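Local coordinates for xylulokinase (Brucella ovis, PDB 5VM1), which probably catalyses the ATP-dependent phosphorylation of D-xylulose to D-xylulose 5-phosphate, as a member of the FGGY family of carbohydrate kinases, at residues Ala305-Trp310 against Pro340-Glu345; Gly377-Ile382 against Lys413-Ala418; Ile81-Gln86 against Val235-Gly240; Lys21-Asp26 against Ala433-Ala438. All blocks are in the same frame, centred on the assembly; numbering follows the deposited sequence.

Contact 1 of 4, residues Ala305-Trp310 against Pro340-Glu345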
loop_
_atom_site.group_PDB
_atom_site.type_symbol
_atom_site.label_atom_id
_atom_site.label_comp_id
_atom_site.label_asym_id
_atom_site.label_seq_id
_atom_site.Cartn_x
_atom_site.Cartn_y
_atom_site.Cartn_z
ATOM N N ALA A 305 -4.242 -2.480 13.423
ATOM C CA ALA A 305 -3.476 -3.287 14.363
ATOM C C ALA A 305 -2.798 -2.427 15.417
ATOM O O ALA A 305 -2.634 -2.858 16.563
ATOM C CB ALA A 305 -2.438 -4.117 13.601
ATOM N N SER A 306 -2.442 -1.195 15.069
ATOM C CA SER A 306 -1.801 -0.336 16.052
ATOM C C SER A 306 -2.771 0.102 17.137
ATOM O O SER A 306 -2.338 0.441 18.243
ATOM C CB SER A 306 -1.195 0.881 15.362
ATOM O OG SER A 306 -2.206 1.776 14.952
ATOM N N ALA A 307 -4.075 0.083 16.849
ATOM C CA ALA A 307 -5.058 0.311 17.900
ATOM C C ALA A 307 -5.018 -0.808 18.930
ATOM O O ALA A 307 -5.081 -0.535 20.130
ATOM C CB ALA A 307 -6.456 0.443 17.309
ATOM N N LEU A 308 -4.862 -2.066 18.491
ATOM C CA LEU A 308 -4.728 -3.159 19.455
ATOM C C LEU A 308 -3.377 -3.129 20.158
ATOM O O LEU A 308 -3.306 -3.357 21.361
ATOM C CB LEU A 308 -4.938 -4.507 18.780
ATOM C CG LEU A 308 -4.865 -5.696 19.743
ATOM C CD1 LEU A 308 -5.953 -5.648 20.823
ATOM C CD2 LEU A 308 -4.906 -6.995 18.940
ATOM N N GLU A 309 -2.297 -2.831 19.433
ATOM C CA GLU A 309 -1.006 -2.620 20.084
ATOM C C GLU A 309 -1.121 -1.541 21.150
ATOM O O GLU A 309 -0.624 -1.707 22.269
ATOM C CB GLU A 309 0.068 -2.245 19.052
ATOM C CG GLU A 309 0.959 -3.380 18.595
ATOM C CD GLU A 309 1.297 -3.293 17.094
ATOM O OE1 GLU A 309 1.641 -2.178 16.619
ATOM O OE2 GLU A 309 1.205 -4.339 16.395
ATOM N N TRP A 310 -1.778 -0.423 20.825
ATOM C CA TRP A 310 -1.914 0.638 21.813
ATOM C C TRP A 310 -2.578 0.120 23.086
ATOM O O TRP A 310 -2.047 0.301 24.191
ATOM C CB TRP A 310 -2.709 1.820 21.256
ATOM C CG TRP A 310 -3.010 2.804 22.381
ATOM C CD1 TRP A 310 -2.155 3.728 22.908
ATOM C CD2 TRP A 310 -4.238 2.928 23.118
ATOM N NE1 TRP A 310 -2.766 4.412 23.935
ATOM C CE2 TRP A 310 -4.041 3.946 24.087
ATOM C CE3 TRP A 310 -5.482 2.282 23.055
ATOM C CZ2 TRP A 310 -5.047 4.342 24.991
ATOM C CZ3 TRP A 310 -6.486 2.677 23.948
ATOM C CH2 TRP A 310 -6.257 3.702 24.907
ATOM N N PRO A 340 -11.391 3.937 16.903
ATOM C CA PRO A 340 -9.936 3.729 16.783
ATOM C C PRO A 340 -9.155 4.921 16.236
ATOM O O PRO A 340 -8.150 4.735 15.546
ATOM C CB PRO A 340 -9.838 2.533 15.828
ATOM C CG PRO A 340 -11.051 2.632 14.985
ATOM C CD PRO A 340 -12.138 3.266 15.820
ATOM N N TYR A 341 -9.607 6.141 16.509
ATOM C CA TYR A 341 -9.043 7.341 15.889
ATOM C C TYR A 341 -7.859 7.894 16.675
ATOM O O TYR A 341 -7.763 9.121 16.867
ATOM C CB TYR A 341 -10.129 8.403 15.732
ATOM C CG TYR A 341 -11.387 7.931 15.016
ATOM C CD1 TYR A 341 -11.317 6.980 13.986
ATOM C CD2 TYR A 341 -12.655 8.430 15.373
ATOM C CE1 TYR A 341 -12.471 6.531 13.333
ATOM C CE2 TYR A 341 -13.819 8.010 14.708
ATOM C CZ TYR A 341 -13.717 7.057 13.690
ATOM O OH TYR A 341 -14.845 6.624 13.014
ATOM N N LEU A 342 -6.937 7.027 17.121
ATOM C CA LEU A 342 -5.801 7.464 17.940
ATOM C C LEU A 342 -4.905 8.471 17.227
ATOM O O LEU A 342 -4.199 9.241 17.898
ATOM C CB LEU A 342 -4.952 6.259 18.351
ATOM C CG LEU A 342 -5.741 5.175 19.093
ATOM C CD1 LEU A 342 -4.922 3.927 19.128
ATOM C CD2 LEU A 342 -6.140 5.606 20.489
ATOM N N SER A 343 -4.941 8.499 15.884
ATOM C CA SER A 343 -4.124 9.379 15.056
ATOM C C SER A 343 -4.980 10.228 14.145
ATOM O O SER A 343 -4.538 10.588 13.053
ATOM C CB SER A 343 -3.139 8.590 14.197
ATOM O OG SER A 343 -2.369 7.703 14.978
ATOM N N GLY A 344 -6.214 10.515 14.555
ATOM C CA GLY A 344 -7.221 11.027 13.642
ATOM C C GLY A 344 -7.800 9.858 12.872
ATOM O O GLY A 344 -7.629 8.697 13.236
ATOM N N GLU A 345 -8.474 10.172 11.776
ATOM C CA GLU A 345 -8.937 9.152 10.847
ATOM C C GLU A 345 -8.853 9.700 9.431
ATOM O O GLU A 345 -9.035 10.899 9.204
ATOM C CB GLU A 345 -10.374 8.667 11.113
ATOM C CG GLU A 345 -10.772 7.470 10.229
ATOM C CD GLU A 345 -9.862 6.264 10.423
ATOM O OE1 GLU A 345 -8.643 6.353 10.144
ATOM O OE2 GLU A 345 -10.367 5.213 10.871
#

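Contact 2 of 4, residues Gly377-Ile382 against Lys413-Ala418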
loop_
_atom_site.group_PDB
_atom_site.type_symbol
_atom_site.label_atom_id
_atom_site.label_comp_id
_atom_site.label_asym_id
_atom_site.label_seq_id
_atom_site.Cartn_x
_atom_site.Cartn_y
_atom_site.Cartn_z
ATOM N N GLY A 377 -14.630 -2.185 17.025
ATOM C CA GLY A 377 -14.512 -0.828 16.519
ATOM C C GLY A 377 -13.696 -0.739 15.241
ATOM O O GLY A 377 -14.036 0.014 14.325
ATOM N N VAL A 378 -12.590 -1.481 15.165
ATOM C CA VAL A 378 -11.846 -1.469 13.914
ATOM C C VAL A 378 -12.672 -2.115 12.822
ATOM O O VAL A 378 -12.736 -1.599 11.707
ATOM C CB VAL A 378 -10.476 -2.153 14.067
ATOM C CG1 VAL A 378 -9.911 -2.505 12.692
ATOM C CG2 VAL A 378 -9.528 -1.217 14.756
ATOM N N ALA A 379 -13.398 -3.191 13.149
ATOM C CA ALA A 379 -14.316 -3.781 12.175
ATOM C C ALA A 379 -15.317 -2.746 11.664
ATOM O O ALA A 379 -15.557 -2.654 10.453
ATOM C CB ALA A 379 -15.051 -4.967 12.791
ATOM N N PHE A 380 -15.879 -1.929 12.572
ATOM C CA PHE A 380 -16.820 -0.883 12.174
ATOM C C PHE A 380 -16.168 0.185 11.297
ATOM O O PHE A 380 -16.784 0.664 10.332
ATOM C CB PHE A 380 -17.440 -0.241 13.418
ATOM C CG PHE A 380 -18.287 -1.166 14.199
ATOM C CD1 PHE A 380 -19.068 -2.088 13.548
ATOM C CD2 PHE A 380 -18.289 -1.143 15.587
ATOM C CE1 PHE A 380 -19.857 -2.971 14.255
ATOM C CE2 PHE A 380 -19.065 -2.027 16.304
ATOM C CZ PHE A 380 -19.848 -2.946 15.638
ATOM N N ALA A 381 -14.916 0.542 11.578
ATOM C CA ALA A 381 -14.199 1.443 10.674
ATOM C C ALA A 381 -14.057 0.832 9.285
ATOM O O ALA A 381 -14.217 1.525 8.280
ATOM C CB ALA A 381 -12.821 1.783 11.235
ATOM N N ILE A 382 -13.749 -0.464 9.205
ATOM C CA ILE A 382 -13.731 -1.128 7.902
ATOM C C ILE A 382 -15.104 -1.037 7.236
ATOM O O ILE A 382 -15.209 -0.787 6.037
ATOM C CB ILE A 382 -13.277 -2.594 8.051
ATOM C CG1 ILE A 382 -11.840 -2.668 8.565
ATOM C CG2 ILE A 382 -13.365 -3.318 6.710
ATOM C CD1 ILE A 382 -11.437 -4.031 8.957
ATOM N N LYS A 413 -13.989 -13.062 12.213
ATOM C CA LYS A 413 -15.424 -13.269 12.395
ATOM C C LYS A 413 -16.127 -11.946 12.670
ATOM O O LYS A 413 -17.240 -11.714 12.192
ATOM C CB LYS A 413 -15.673 -14.249 13.540
ATOM C CG LYS A 413 -15.134 -15.634 13.288
ATOM C CD LYS A 413 -15.798 -16.661 14.167
ATOM C CE LYS A 413 -15.058 -17.973 14.126
ATOM N NZ LYS A 413 -15.560 -18.901 15.151
ATOM N N ALA A 414 -15.473 -11.051 13.408
ATOM C CA ALA A 414 -16.055 -9.739 13.653
ATOM C C ALA A 414 -16.186 -8.934 12.362
ATOM O O ALA A 414 -17.227 -8.314 12.122
ATOM C CB ALA A 414 -15.220 -8.979 14.680
ATOM N N ILE A 415 -15.151 -8.935 11.515
ATOM C CA ILE A 415 -15.203 -8.156 10.273
ATOM C C ILE A 415 -16.244 -8.734 9.305
ATOM O O ILE A 415 -16.996 -7.989 8.665
ATOM C CB ILE A 415 -13.798 -8.079 9.640
ATOM C CG1 ILE A 415 -12.836 -7.395 10.616
ATOM C CG2 ILE A 415 -13.835 -7.321 8.338
ATOM C CD1 ILE A 415 -11.354 -7.526 10.267
ATOM N N ALA A 416 -16.323 -10.065 9.204
ATOM C CA ALA A 416 -17.326 -10.685 8.340
ATOM C C ALA A 416 -18.737 -10.378 8.825
ATOM O O ALA A 416 -19.638 -10.103 8.023
ATOM C CB ALA A 416 -17.114 -12.199 8.263
ATOM N N THR A 417 -18.964 -10.456 10.129
ATOM C CA THR A 417 -20.309 -10.182 10.594
ATOM C C THR A 417 -20.651 -8.697 10.495
ATOM O O THR A 417 -21.814 -8.339 10.245
ATOM C CB THR A 417 -20.469 -10.743 12.004
ATOM O OG1 THR A 417 -20.220 -12.159 11.949
ATOM C CG2 THR A 417 -21.873 -10.447 12.583
ATOM N N ALA A 418 -19.654 -7.821 10.628
ATOM C CA ALA A 418 -19.931 -6.400 10.501
ATOM C C ALA A 418 -20.271 -6.027 9.057
ATOM O O ALA A 418 -21.117 -5.157 8.826
ATOM C CB ALA A 418 -18.752 -5.583 11.034
#

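Contact 3 of 4, residues Ile81-Gln86 against Val235-Gly240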
loop_
_atom_site.group_PDB
_atom_site.type_symbol
_atom_site.label_atom_id
_atom_site.label_comp_id
_atom_site.label_asym_id
_atom_site.label_seq_id
_atom_site.Cartn_x
_atom_site.Cartn_y
_atom_site.Cartn_z
ATOM N N ILE A 81 12.264 -9.729 -14.850
ATOM C CA ILE A 81 12.360 -9.177 -13.495
ATOM C C ILE A 81 11.212 -8.190 -13.277
ATOM O O ILE A 81 10.966 -7.326 -14.120
ATOM C CB ILE A 81 13.727 -8.486 -13.269
ATOM C CG1 ILE A 81 14.844 -9.528 -13.246
ATOM C CG2 ILE A 81 13.730 -7.664 -11.984
ATOM C CD1 ILE A 81 16.236 -8.958 -13.191
ATOM N N GLY A 82 10.507 -8.321 -12.166
ATOM C CA GLY A 82 9.453 -7.380 -11.796
ATOM C C GLY A 82 9.796 -6.632 -10.524
ATOM O O GLY A 82 10.378 -7.202 -9.604
ATOM N N LEU A 83 9.425 -5.358 -10.479
ATOM C CA LEU A 83 9.745 -4.465 -9.370
ATOM C C LEU A 83 8.504 -4.047 -8.574
ATOM O O LEU A 83 7.419 -3.837 -9.123
ATOM C CB LEU A 83 10.460 -3.193 -9.862
ATOM C CG LEU A 83 11.737 -3.394 -10.636
ATOM C CD1 LEU A 83 12.409 -2.071 -10.978
ATOM C CD2 LEU A 83 12.630 -4.242 -9.819
ATOM N N SER A 84 8.706 -3.860 -7.267
ATOM C CA SER A 84 7.703 -3.317 -6.365
ATOM C C SER A 84 8.380 -2.337 -5.423
ATOM O O SER A 84 9.557 -2.497 -5.083
ATOM C CB SER A 84 7.027 -4.393 -5.533
ATOM O OG SER A 84 6.210 -3.792 -4.552
ATOM N N GLY A 85 7.647 -1.307 -5.027
ATOM C CA GLY A 85 8.229 -0.309 -4.150
ATOM C C GLY A 85 7.246 0.383 -3.235
ATOM O O GLY A 85 6.062 0.542 -3.555
ATOM N N GLN A 86 7.775 0.838 -2.097
ATOM C CA GLN A 86 7.109 1.832 -1.282
ATOM C C GLN A 86 6.823 3.044 -2.137
ATOM O O GLN A 86 7.720 3.549 -2.812
ATOM C CB GLN A 86 8.022 2.217 -0.127
ATOM C CG GLN A 86 9.499 2.252 -0.539
ATOM C CD GLN A 86 10.403 3.023 0.424
ATOM O OE1 GLN A 86 10.053 4.085 0.941
ATOM N NE2 GLN A 86 11.558 2.444 0.709
ATOM N N VAL A 235 17.206 -10.067 -20.463
ATOM C CA VAL A 235 16.361 -10.020 -19.274
ATOM C C VAL A 235 15.481 -8.776 -19.360
ATOM O O VAL A 235 15.968 -7.648 -19.222
ATOM C CB VAL A 235 17.201 -10.016 -17.990
ATOM C CG1 VAL A 235 16.306 -10.038 -16.776
ATOM C CG2 VAL A 235 18.135 -11.201 -17.968
ATOM N N ILE A 236 14.172 -8.981 -19.501
ATOM C CA ILE A 236 13.209 -7.884 -19.547
ATOM C C ILE A 236 12.872 -7.462 -18.121
ATOM O O ILE A 236 12.763 -8.307 -17.222
ATOM C CB ILE A 236 11.940 -8.322 -20.309
ATOM C CG1 ILE A 236 12.117 -8.213 -21.827
ATOM C CG2 ILE A 236 10.700 -7.555 -19.836
ATOM C CD1 ILE A 236 11.145 -9.111 -22.614
ATOM N N VAL A 237 12.761 -6.150 -17.889
ATOM C CA VAL A 237 12.297 -5.603 -16.612
ATOM C C VAL A 237 10.883 -5.051 -16.780
ATOM O O VAL A 237 10.625 -4.246 -17.685
ATOM C CB VAL A 237 13.241 -4.521 -16.059
ATOM C CG1 VAL A 237 12.763 -4.080 -14.691
ATOM C CG2 VAL A 237 14.653 -5.059 -15.938
ATOM N N ALA A 238 9.971 -5.480 -15.906
ATOM C CA ALA A 238 8.580 -5.066 -16.000
ATOM C C ALA A 238 8.389 -3.641 -15.479
ATOM O O ALA A 238 9.270 -3.045 -14.847
ATOM C CB ALA A 238 7.675 -6.025 -15.237
ATOM N N GLY A 239 7.219 -3.082 -15.790
ATOM C CA GLY A 239 6.879 -1.785 -15.245
ATOM C C GLY A 239 6.826 -1.801 -13.732
ATOM O O GLY A 239 7.295 -0.870 -13.070
ATOM N N GLY A 240 6.281 -2.868 -13.167
ATOM C CA GLY A 240 6.189 -2.982 -11.735
ATOM C C GLY A 240 4.947 -2.297 -11.193
ATOM O O GLY A 240 3.990 -2.013 -11.900
#

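Contact 4 of 4, residues Lys21-Asp26 against Ala433-Ala438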
loop_
_atom_site.group_PDB
_atom_site.type_symbol
_atom_site.label_atom_id
_atom_site.label_comp_id
_atom_site.label_asym_id
_atom_site.label_seq_id
_atom_site.Cartn_x
_atom_site.Cartn_y
_atom_site.Cartn_z
ATOM N N LYS A 21 13.158 -7.138 -0.507
ATOM C CA LYS A 21 12.842 -8.554 -0.586
ATOM C C LYS A 21 13.069 -9.006 -2.019
ATOM O O LYS A 21 12.750 -8.275 -2.956
ATOM C CB LYS A 21 11.393 -8.830 -0.170
ATOM C CG LYS A 21 11.185 -10.177 0.541
ATOM C CD LYS A 21 10.168 -11.066 -0.151
ATOM C CE LYS A 21 10.222 -12.502 0.366
ATOM N NZ LYS A 21 9.145 -12.862 1.345
ATOM N N ALA A 22 13.712 -10.161 -2.184
ATOM C CA ALA A 22 13.958 -10.744 -3.496
ATOM C C ALA A 22 13.292 -12.106 -3.541
ATOM O O ALA A 22 13.576 -12.961 -2.704
ATOM C CB ALA A 22 15.450 -10.868 -3.774
ATOM N N LEU A 23 12.444 -12.325 -4.535
ATOM C CA LEU A 23 11.654 -13.542 -4.599
ATOM C C LEU A 23 11.825 -14.158 -5.972
ATOM O O LEU A 23 11.615 -13.485 -6.988
ATOM C CB LEU A 23 10.177 -13.256 -4.336
ATOM C CG LEU A 23 9.272 -14.474 -4.267
ATOM C CD1 LEU A 23 9.676 -15.359 -3.131
ATOM C CD2 LEU A 23 7.855 -14.027 -4.096
ATOM N N LEU A 24 12.166 -15.443 -5.999
ATOM C CA LEU A 24 12.404 -16.146 -7.247
ATOM C C LEU A 24 11.362 -17.235 -7.397
ATOM O O LEU A 24 11.186 -18.060 -6.495
ATOM C CB LEU A 24 13.817 -16.734 -7.292
ATOM C CG LEU A 24 14.222 -17.402 -8.601
ATOM C CD1 LEU A 24 14.231 -16.418 -9.762
ATOM C CD2 LEU A 24 15.589 -18.003 -8.405
ATOM N N ILE A 25 10.701 -17.244 -8.552
ATOM C CA ILE A 25 9.631 -18.180 -8.847
ATOM C C ILE A 25 9.865 -18.794 -10.224
ATOM O O ILE A 25 10.538 -18.224 -11.085
ATOM C CB ILE A 25 8.239 -17.503 -8.804
ATOM C CG1 ILE A 25 8.133 -16.459 -9.926
ATOM C CG2 ILE A 25 7.938 -16.922 -7.400
ATOM C CD1 ILE A 25 6.746 -15.985 -10.172
ATOM N N ASP A 26 9.251 -19.949 -10.437
ATOM C CA ASP A 26 9.378 -20.696 -11.671
ATOM C C ASP A 26 8.178 -20.393 -12.552
ATOM O O ASP A 26 7.371 -19.515 -12.241
ATOM C CB ASP A 26 9.520 -22.192 -11.383
ATOM C CG ASP A 26 8.327 -22.772 -10.636
ATOM O OD1 ASP A 26 7.188 -22.606 -11.117
ATOM O OD2 ASP A 26 8.523 -23.414 -9.582
ATOM N N ALA A 433 3.721 -8.101 -1.965
ATOM C CA ALA A 433 4.301 -7.217 -2.966
ATOM C C ALA A 433 5.397 -7.912 -3.777
ATOM O O ALA A 433 5.428 -7.808 -5.012
ATOM C CB ALA A 433 4.863 -5.972 -2.280
ATOM N N ALA A 434 6.285 -8.656 -3.115
ATOM C CA ALA A 434 7.364 -9.314 -3.851
ATOM C C ALA A 434 6.827 -10.398 -4.765
ATOM O O ALA A 434 7.393 -10.648 -5.834
ATOM C CB ALA A 434 8.409 -9.881 -2.892
ATOM N N PHE A 435 5.760 -11.081 -4.368
ATOM C CA PHE A 435 5.206 -12.078 -5.270
ATOM C C PHE A 435 4.486 -11.420 -6.445
ATOM O O PHE A 435 4.573 -11.902 -7.577
ATOM C CB PHE A 435 4.293 -13.025 -4.507
ATOM C CG PHE A 435 3.686 -14.077 -5.349
ATOM C CD1 PHE A 435 4.480 -15.023 -5.967
ATOM C CD2 PHE A 435 2.306 -14.162 -5.489
ATOM C CE1 PHE A 435 3.918 -16.017 -6.744
ATOM C CE2 PHE A 435 1.737 -15.157 -6.269
ATOM C CZ PHE A 435 2.546 -16.081 -6.892
ATOM N N GLY A 436 3.787 -10.308 -6.201
ATOM C CA GLY A 436 3.184 -9.579 -7.304
ATOM C C GLY A 436 4.223 -9.054 -8.272
ATOM O O GLY A 436 4.020 -9.056 -9.494
ATOM N N ALA A 437 5.346 -8.587 -7.735
ATOM C CA ALA A 437 6.442 -8.150 -8.578
ATOM C C ALA A 437 6.969 -9.308 -9.437
ATOM O O ALA A 437 7.137 -9.168 -10.650
ATOM C CB ALA A 437 7.531 -7.538 -7.696
ATOM N N ALA A 438 7.184 -10.482 -8.840
ATOM C CA ALA A 438 7.594 -11.627 -9.649
ATOM C C ALA A 438 6.575 -11.905 -10.744
ATOM O O ALA A 438 6.937 -12.064 -11.915
ATOM C CB ALA A 438 7.771 -12.861 -8.768
#

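Contact 1 of 4, residues Ala305-Trp310 against Pro340-Glu345
Ala307, on the first turns of helix 305-315, faces Pro340 with their CA atoms 6.1 Å apart, and beyond that proline the chain enters a type I beta turn from Tyr341 to Gly344, closed by a backbone bond from Gly344 N to Tyr341 O. Leu342, the second residue of the turn, carries most of the contact. Its CG stands anti to its own carbonyl carbon (chi1 -56°), which sends the two methyl branches to the helix with separate tasks. CD1 enters the angle between Ala307 and Trp310, 3.8 Å from Ala307 CA and 3.7 Å from Trp310 CB. CD2 rises over one face of the indole, where a CH-pi contact places it 4.3 Å from the centroid of the six-membered ring and 14° off the normal. The Trp310 ring can offer that face because its CG is anti to the backbone N (chi1 171°). At the other end Ala307 CB meets Pro340 CB at 4.2 Å. Pro340 also rests on Tyr480, so helix 470-488 backs the loop, while Glu345 OE1 accepts a bond from Leu302 N just ahead of the helix. Across the two segments themselves the contact is made of methyl, methylene and indole surfaces. Its cohesion is therefore one of fit and dispersion, with the CH-pi approach as its most directional element.

Contact 2 of 4, residues Gly377-Ile382 against Lys413-Ala418
Ala379 and Ile415 mark the centre of a helix pair in the actin-like C-terminal domain, where helices 367-390 and 409-419 run in roughly the same direction on one side of the seven-stranded sheet. The methyl of Ala379 is the hub: its CB lies 3.9 Å from Ile415 CG1 and 4.1 Å from Ala418 CB, and it also touches Ala414. Such small residues let the short axes approach to 8.8 Å at a crossing angle of -42°. One turn further along, Ile382 CD1 meets Ile415 CD1 at 3.7 Å, the two side chains crossing at about a right angle. In both isoleucines CG1 stands anti to the carbonyl carbon (chi1 -64° and -60°), leaving the CD1 ends to meet. Phe380 starts away from the partner helix, yet its ring swings back far enough for CE1 to approach Ala418 CB at 4.3 Å. Around this first shell, Ile382 and Ile415 both rest on Leu263 of strand 259-263, while Phe380 meets Tyr480 and Ala476 of helix 470-488. The sheet and that helix thus fix the pair from different sides. Further out, Thr417 tethers its helix to the loop at Glu466 N. The same hydroxyl, OG1, donates to Lys413 O at 3.0 Å, and it and Thr417 N reach that carbonyl oxygen from opposite faces of its plane.

Contact 3 of 4, residues Ile81-Gln86 against Val235-Gly240
Ile81 pairs with Val237 as a parallel beta bridge in the central sheet of the N-terminal domain, which has the actin-like ATPase fold. Two backbone bonds secure the register: Ile81 N to Ile236 O, and Ala238 N back to Ile81 O, both 2.8 Å and both nearly along the C=O axis. The tight part of the contact is centred on Ile81, which covers the partner strand beyond the bridge. Its CG1 lies anti to the carbonyl carbon (chi1 -69°), so that CD1 meets Val235 CG1 at 3.7 Å. On the same face Leu83 CD1 touches Val237 CG1 at 4.2 Å, and helix 161-170 covers these two residues through Arg166. The other face carries Ala238, whose CB lies 4.1 Å from Gly82 CA. Looser by comparison is Ile236: partly exposed, its side chain leads away from strand 78-85. Past Ala238 the partner strand is interrupted, and Gly240, with a positive phi of 85°, brings the chain back so that Ala241 can bond to Leu83. The guanidinium group of Arg166 secures the interruption at the carbonyls of Ala238 and Gly239. Toward the predicted catalytic centre, Ser84 OG hydrogen-bonds OD1 of Asp14, a residue thought to be important for activity.

Contact 4 of 4, residues Lys21-Asp26 against Ala433-Ala438
Strand 21-26 lies across the start of helix 433-446 with the short axes 8.0 Å apart and 48° between their directions, the nearest CA pair being Leu23 and Ala434 at 6.1 Å. Every second strand residue, Lys21, Leu23 and Ile25, turns toward the helix. The bent chain of Lys21 brings CD to 3.5 Å from Ala434 CB, while its NZ forms a salt bridge with Asp430 just before the helix. Leu23 reaches past Ala434 to Phe435: its CD2 is 3.7 Å from Phe435 CB and sits at the edge of the ring. The same ring edge receives Ile25 CG2, 4.2 Å from Phe435 CE1, the two side chains crossing at about a right angle. Ile25 CG1 takes the crowded position between backbone N and carbonyl carbon (chi1 65°), and from there CD1 meets Ala438 CB at 3.6 Å. Ala434 and Ala438 thus give the strand a low helix surface to lie against. Ala22 and Leu24 point to the other face of the sheet, onto helix 53-70, which leaves the strand sandwiched between two helices. Beside it, Ala433 and Ala434 touch Asp14 of strand 9-15, and Ala437 rests on Ser84 of strand 78-85.

Overall arrangement
The four contacts fall into two groups, one in each half of a two-domain kinase. Contacts 1 and 2 have centres 15 Å apart and touch through Pro340, which packs on Val378 and Ala381. Contacts 3 and 4, with centres 10 Å apart, share the six-stranded sheet, and Ala437 CB packs on the carbonyl of Gly82 between them. Centres of different groups lie 31 to 35 Å apart. Along the chain contact 3 closes first, then contact 1, then contact 2, all within the span bridged by contact 4, which joins residues 21-26 to residues 433-438. That return brings a helix from late in the chain back onto the N-terminal beta-sheet, beside Asp14, which is predicted to be important for activity.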